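Side-chain contacts in protein-glutaminase (Chryseobacterium proteolyticum, PDB 2ZK9), which probably deamidates glutamine side chains within proteins, hydrolysing the amide to leave a glutamate and release ammonia: residues 11-14 against 15-19; 46-49 against 50-53; 78-81 against 82-85. One frame throughout, in Å; residues are numbered along the deposited sequence.

Contact 1: 11-14 against 15-19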
# COMPACT_ATOMS: atom_id res chain seq x y z
N LEU A 11 -13.46 0.24 -10.18
CA LEU A 11 -12.44 0.77 -9.29
C LEU A 11 -12.99 0.95 -7.90
O LEU A 11 -12.33 0.58 -6.90
CB LEU A 11 -12.00 2.13 -9.85
CG LEU A 11 -10.97 2.84 -8.97
CD1 LEU A 11 -9.64 2.17 -9.00
CD2 LEU A 11 -10.83 4.30 -9.43
N ASN A 12 -14.19 1.46 -7.76
CA ASN A 12 -14.78 1.69 -6.42
C ASN A 12 -15.08 0.40 -5.72
O ASN A 12 -14.88 0.23 -4.52
CB ASN A 12 -16.04 2.57 -6.58
CG ASN A 12 -15.66 3.99 -6.92
OD1 ASN A 12 -14.60 4.54 -6.64
ND2 ASN A 12 -16.66 4.65 -7.56
N SER A 13 -15.58 -0.57 -6.44
CA SER A 13 -15.81 -1.89 -5.89
C SER A 13 -14.51 -2.47 -5.34
O SER A 13 -14.47 -3.08 -4.25
CB SER A 13 -16.41 -2.82 -6.99
OG SER A 13 -16.47 -4.11 -6.42
N LEU A 14 -13.45 -2.38 -6.13
CA LEU A 14 -12.17 -2.93 -5.69
C LEU A 14 -11.67 -2.17 -4.44
O LEU A 14 -11.14 -2.80 -3.50
CB LEU A 14 -11.17 -2.87 -6.82
CG LEU A 14 -11.41 -3.74 -8.02
CD1 LEU A 14 -10.53 -3.29 -9.17
CD2 LEU A 14 -11.11 -5.20 -7.62
N PHE A 15 -11.81 -0.85 -4.40
CA PHE A 15 -11.45 -0.09 -3.20
C PHE A 15 -12.22 -0.63 -1.98
O PHE A 15 -11.63 -0.85 -0.92
CB PHE A 15 -11.70 1.40 -3.42
CG PHE A 15 -11.30 2.17 -2.19
CD1 PHE A 15 -12.20 2.48 -1.18
CD2 PHE A 15 -10.01 2.57 -2.04
CE1 PHE A 15 -11.77 3.14 -0.05
CE2 PHE A 15 -9.57 3.21 -0.91
CZ PHE A 15 -10.44 3.45 0.10
N ASN A 16 -13.53 -0.80 -2.14
CA ASN A 16 -14.31 -1.32 -1.03
C ASN A 16 -13.88 -2.70 -0.60
O ASN A 16 -13.84 -3.02 0.61
CB ASN A 16 -15.81 -1.27 -1.42
CG ASN A 16 -16.35 0.13 -1.50
OD1 ASN A 16 -15.85 1.09 -0.92
ND2 ASN A 16 -17.43 0.21 -2.31
N GLN A 17 -13.58 -3.56 -1.57
CA GLN A 17 -13.10 -4.90 -1.24
C GLN A 17 -11.82 -4.84 -0.42
O GLN A 17 -11.66 -5.61 0.55
CB GLN A 17 -12.85 -5.74 -2.50
CG GLN A 17 -14.14 -6.00 -3.30
CD GLN A 17 -13.76 -6.74 -4.52
OE1 GLN A 17 -13.06 -7.74 -4.38
NE2 GLN A 17 -14.15 -6.25 -5.69
N ILE A 18 -10.93 -3.96 -0.79
CA ILE A 18 -9.67 -3.77 -0.01
C ILE A 18 -9.98 -3.25 1.35
O ILE A 18 -9.47 -3.77 2.35
CB ILE A 18 -8.74 -2.83 -0.83
CG1 ILE A 18 -8.15 -3.58 -2.05
CG2 ILE A 18 -7.63 -2.34 0.08
CD1 ILE A 18 -7.51 -2.68 -3.05
N LYS A 19 -10.83 -2.22 1.46
CA LYS A 19 -11.12 -1.62 2.75
C LYS A 19 -11.77 -2.63 3.67
O LYS A 19 -11.53 -2.65 4.88
CB LYS A 19 -11.93 -0.33 2.60
CG LYS A 19 -11.87 0.48 3.92
CD LYS A 19 -12.44 1.87 3.81
CE LYS A 19 -12.40 2.67 5.06
NZ LYS A 19 -13.16 3.91 4.97
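Helix 8-19 is an amphipathic helix, and across its 11-14 and 15-19 turns Leu14 meets Gln17 and Ile18 while Asn12 meets Asn16. Four i to i+4 backbone bonds join the turns; typical is Phe15 N to Leu11 O at 2.9 Å, with an N-H...O angle of 164°. The side chains then lean back on the same carbonyls. Ile18 has CG1 anti to its own carbonyl carbon (chi1 -73°), a choice that folds this branch back over the preceding turn and sets CG1 3.4 Å from Leu14 O. A beta-branched residue suits the place: CG1 lies beside that oxygen while the side chain also packs on Met49, Ile52 and Leu53 of helix 42-55. Asn16 also bends back, its CG 3.4 Å from Asn12 O, but its amide ND2 is badly angled for a bond to that oxygen; both asparagines lie on the side nearer solvent, where polar amides cost little. Gln17 and Leu14 were each modelled in two conformers, of which one is described. In it Gln17 runs out past Ser13, its CG 3.1 Å from Ser13 O, and its OE1 is bonded to Asn56. Leu14 and Gln17 cross obliquely, with CD2 of Leu14 3.8 Å from NE2 of Gln17. Phe15 sends its ring away from the preceding turn (chi1 -179°), to Pro111 and Ile102, while Leu11 reaches Val88 and Tyr90. Leucine, phenylalanine and isoleucine on one face and amides and hydroxyl on another make the pattern of an amphipathic surface helix, laid here against a sheet and a second helix.

Contact 2: 46-49 against 50-53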
# COMPACT_ATOMS: atom_id res chain seq x y z
N ALA A 46 0.76 -3.65 0.45
CA ALA A 46 0.59 -3.41 -0.99
C ALA A 46 0.43 -4.70 -1.74
O ALA A 46 -0.39 -4.81 -2.65
CB ALA A 46 1.76 -2.59 -1.52
N HIS A 47 1.21 -5.74 -1.38
CA HIS A 47 1.11 -6.99 -2.10
C HIS A 47 -0.22 -7.70 -1.82
O HIS A 47 -0.75 -8.39 -2.68
CB HIS A 47 2.32 -7.88 -1.75
CG HIS A 47 2.89 -8.59 -2.93
ND1 HIS A 47 3.18 -7.96 -4.05
CD2 HIS A 47 3.31 -9.88 -3.12
CE1 HIS A 47 3.76 -8.74 -4.92
NE2 HIS A 47 3.83 -9.94 -4.37
N LYS A 48 -0.74 -7.52 -0.61
CA LYS A 48 -2.05 -8.08 -0.27
C LYS A 48 -3.17 -7.36 -1.01
O LYS A 48 -4.12 -7.98 -1.49
CB LYS A 48 -2.27 -8.06 1.23
CG LYS A 48 -3.41 -8.91 1.72
CD LYS A 48 -3.15 -10.41 1.60
CE LYS A 48 -4.23 -11.23 2.26
NZ LYS A 48 -4.06 -12.67 2.04
N MET A 49 -3.06 -6.03 -1.13
CA MET A 49 -4.02 -5.31 -1.97
C MET A 49 -4.00 -5.80 -3.40
O MET A 49 -5.03 -5.97 -4.03
CB MET A 49 -3.74 -3.80 -1.95
CG MET A 49 -4.02 -3.16 -0.60
SD MET A 49 -4.04 -1.34 -0.68
CE MET A 49 -2.30 -0.95 -0.73
N ARG A 50 -2.80 -6.05 -3.92
CA ARG A 50 -2.66 -6.60 -5.28
C ARG A 50 -3.31 -7.96 -5.38
O ARG A 50 -3.95 -8.24 -6.38
CB ARG A 50 -1.20 -6.64 -5.68
CG ARG A 50 -1.00 -7.36 -7.01
CD ARG A 50 0.43 -7.25 -7.43
NE ARG A 50 0.67 -7.98 -8.72
CZ ARG A 50 1.15 -9.18 -8.81
NH1 ARG A 50 1.54 -9.91 -7.75
NH2 ARG A 50 1.31 -9.70 -10.05
N GLN A 51 -3.21 -8.81 -4.35
CA GLN A 51 -3.85 -10.11 -4.38
C GLN A 51 -5.36 -9.93 -4.53
O GLN A 51 -6.02 -10.72 -5.24
CB GLN A 51 -3.50 -10.93 -3.15
CG GLN A 51 -4.14 -12.31 -3.11
CD GLN A 51 -3.94 -13.04 -1.80
OE1 GLN A 51 -4.27 -12.51 -0.76
NE2 GLN A 51 -3.33 -14.25 -1.89
N ILE A 52 -5.96 -8.96 -3.86
CA ILE A 52 -7.38 -8.72 -3.99
C ILE A 52 -7.73 -8.31 -5.44
O ILE A 52 -8.68 -8.80 -6.03
CB ILE A 52 -7.88 -7.69 -2.97
CG1 ILE A 52 -7.71 -8.28 -1.56
CG2 ILE A 52 -9.29 -7.26 -3.28
CD1 ILE A 52 -7.87 -7.32 -0.44
N LEU A 53 -6.93 -7.44 -6.04
CA LEU A 53 -7.16 -7.11 -7.45
C LEU A 53 -7.05 -8.37 -8.32
O LEU A 53 -7.90 -8.59 -9.18
CB LEU A 53 -6.17 -6.04 -7.98
CG LEU A 53 -6.76 -4.59 -7.98
CD1 LEU A 53 -7.09 -4.13 -6.59
CD2 LEU A 53 -5.78 -3.66 -8.64
O HOH W 1 0.29 -9.82 -5.11
O HOH W 2 -5.68 -10.21 -0.43
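Lys48 starts with CG anti to its backbone N and then turns about its CB-CG bond (chi2 70°), whereas Gln51 stays extended beyond a CG that is likewise anti to N (chi1 -180°); the two chains therefore run side by side and bring their polar ends together. This is an i to i+3 pair on helix 42-55, a largely buried helix, probably the counterpart of the central helix of papain-like enzymes, which carries the catalytic cysteine at its N-terminal end. Lys48 NZ donates to Gln51 OE1 over 2.8 Å, arriving in the carbonyl plane on a lone pair. Its ammonium has a second partner in Asn160 OD1, and the lysine side chain also touches Ile33 and Leu163, so one residue serves both an oily and a polar neighbourhood.

One residue earlier, His47 and Arg50 form a second i to i+3 pair pointing the same way, with ring and guanidinium planes 26° apart and CE1 of His47 3.8 Å from NH1 of Arg50. The closeness probably costs little: Arg50 NE makes a salt bridge to Asp59, and His47 ND1, hydrogen-bonded to Lys62 NZ, is probably an acceptor, which would leave the ring neutral. On the buried side Met49 and Leu53 meet Ile86, and Ile52 meets helix 8-19, apolar side chains, the methionine thioether among them, filling the interface. Water bridges tie both polar pairs to the backbone. One water donates to both Lys48 O and Gln51 OE1; the other, over the face of the His47 ring, donates to His47 O and accepts from Arg50 NH1, its oxygen 2.9 Å from that NH1.

Contact 3: 78-81 against 82-85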
# COMPACT_ATOMS: atom_id res chain seq x y z
N VAL A 78 4.70 8.85 11.87
CA VAL A 78 5.74 7.86 11.58
C VAL A 78 6.73 8.48 10.60
O VAL A 78 6.44 9.41 9.84
CB VAL A 78 5.15 6.57 10.98
CG1 VAL A 78 4.32 5.86 12.04
CG2 VAL A 78 4.40 6.88 9.68
N ALA A 79 7.94 7.96 10.65
CA ALA A 79 9.02 8.33 9.74
C ALA A 79 9.41 7.09 8.96
O ALA A 79 9.53 5.99 9.52
CB ALA A 79 10.19 8.88 10.50
N TRP A 80 9.66 7.30 7.68
CA TRP A 80 10.00 6.24 6.75
C TRP A 80 11.15 6.64 5.84
O TRP A 80 11.29 7.81 5.54
CB TRP A 80 8.79 5.99 5.89
CG TRP A 80 7.56 5.43 6.45
CD1 TRP A 80 7.37 4.51 7.46
CD2 TRP A 80 6.26 5.80 5.94
NE1 TRP A 80 6.02 4.29 7.59
CE2 TRP A 80 5.33 5.05 6.66
CE3 TRP A 80 5.79 6.65 4.92
CZ2 TRP A 80 3.98 5.15 6.40
CZ3 TRP A 80 4.44 6.72 4.68
CH2 TRP A 80 3.57 5.95 5.40
N SER A 81 11.89 5.65 5.35
CA SER A 81 12.84 5.87 4.28
C SER A 81 12.21 5.59 2.93
O SER A 81 12.74 6.08 1.90
CB SER A 81 14.08 5.02 4.46
OG SER A 81 13.77 3.65 4.53
N TYR A 82 11.14 4.81 2.86
CA TYR A 82 10.43 4.56 1.63
C TYR A 82 8.98 4.22 2.02
O TYR A 82 8.70 3.84 3.13
CB TYR A 82 11.02 3.48 0.73
CG TYR A 82 10.65 2.09 1.13
CD1 TYR A 82 11.31 1.42 2.16
CD2 TYR A 82 9.62 1.39 0.50
CE1 TYR A 82 10.92 0.13 2.50
CE2 TYR A 82 9.25 0.15 0.83
CZ TYR A 82 9.88 -0.49 1.84
OH TYR A 82 9.50 -1.78 2.12
N HIS A 83 8.10 4.31 1.01
CA HIS A 83 6.76 3.82 1.14
C HIS A 83 6.34 3.25 -0.22
O HIS A 83 6.92 3.57 -1.26
CB HIS A 83 5.82 4.95 1.63
CG HIS A 83 4.42 4.47 1.96
ND1 HIS A 83 4.20 3.29 2.62
CD2 HIS A 83 3.24 5.02 1.68
CE1 HIS A 83 2.90 3.16 2.75
NE2 HIS A 83 2.25 4.22 2.19
N VAL A 84 5.32 2.41 -0.22
CA VAL A 84 4.82 1.78 -1.41
C VAL A 84 3.31 1.61 -1.27
O VAL A 84 2.80 1.36 -0.18
CB VAL A 84 5.53 0.42 -1.68
CG1 VAL A 84 5.40 -0.55 -0.54
CG2 VAL A 84 5.05 -0.20 -2.98
N ALA A 85 2.61 1.70 -2.39
CA ALA A 85 1.22 1.37 -2.50
C ALA A 85 0.94 0.91 -3.94
O ALA A 85 1.81 0.89 -4.78
CB ALA A 85 0.33 2.54 -2.07
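Trp80 and Tyr82, with His83 beside them, carry the contact where strand 77-80 turns a corner at Ser81 into strand 82-91. CB of Trp80 sits 3.5 Å from Tyr82 O, and its indole runs alongside the His83 imidazole. Those two rings form a face-to-face stack, the six-membered ring and the imidazole having centroids 4.2 Å apart and planes at 21°; CZ3 of Trp80 comes within 3.5 Å of His83 CG. Val78 CG2 sits over the opposite indole face, toward the rim, and NE1 bonds to Pro38 O, so the broad, flat tryptophan is held from several sides. Tyr82 turns the other way: only its backbone and CB meet the corner closely, Ser81 OG lies near the plane of its ring at the edge, 4.1 Å from CD1, and its phenol reaches a bound glycerol. His83 NE2 is bonded to Asp103 and the side chain touches Cys42, a grouping consistent with the Cys-His-Asp triad of papain-like enzymes. Replacing His83 with an alanine would probably leave Asp103 without its imidazole partner and one face of Trp80 uncovered. The stack thus probably helps set the plane of the imidazole, which the bond from NE2 to Asp103 also fixes.

How the contacts relate
The three contacts follow one another along the chain within the glutaminase domain, each closing before the next opens. Contacts 1 and 2 lie on helices 8-19 and 42-55, consecutive in the chain, with centres 11 Å apart; they touch through Ile18, whose CG2 is 3.8 Å from Met49 CG. Contact 3 has its centre about 18 Å from that of contact 2, on the opposite side of the chain's centre, yet Ala46 CB still packs on Ala85 of strand 82-91. Contacts 1 and 3 are about 23 Å apart between centres and do not touch. Helix 42-55 thus bridges the outer helix and the strand bearing the probable catalytic histidine.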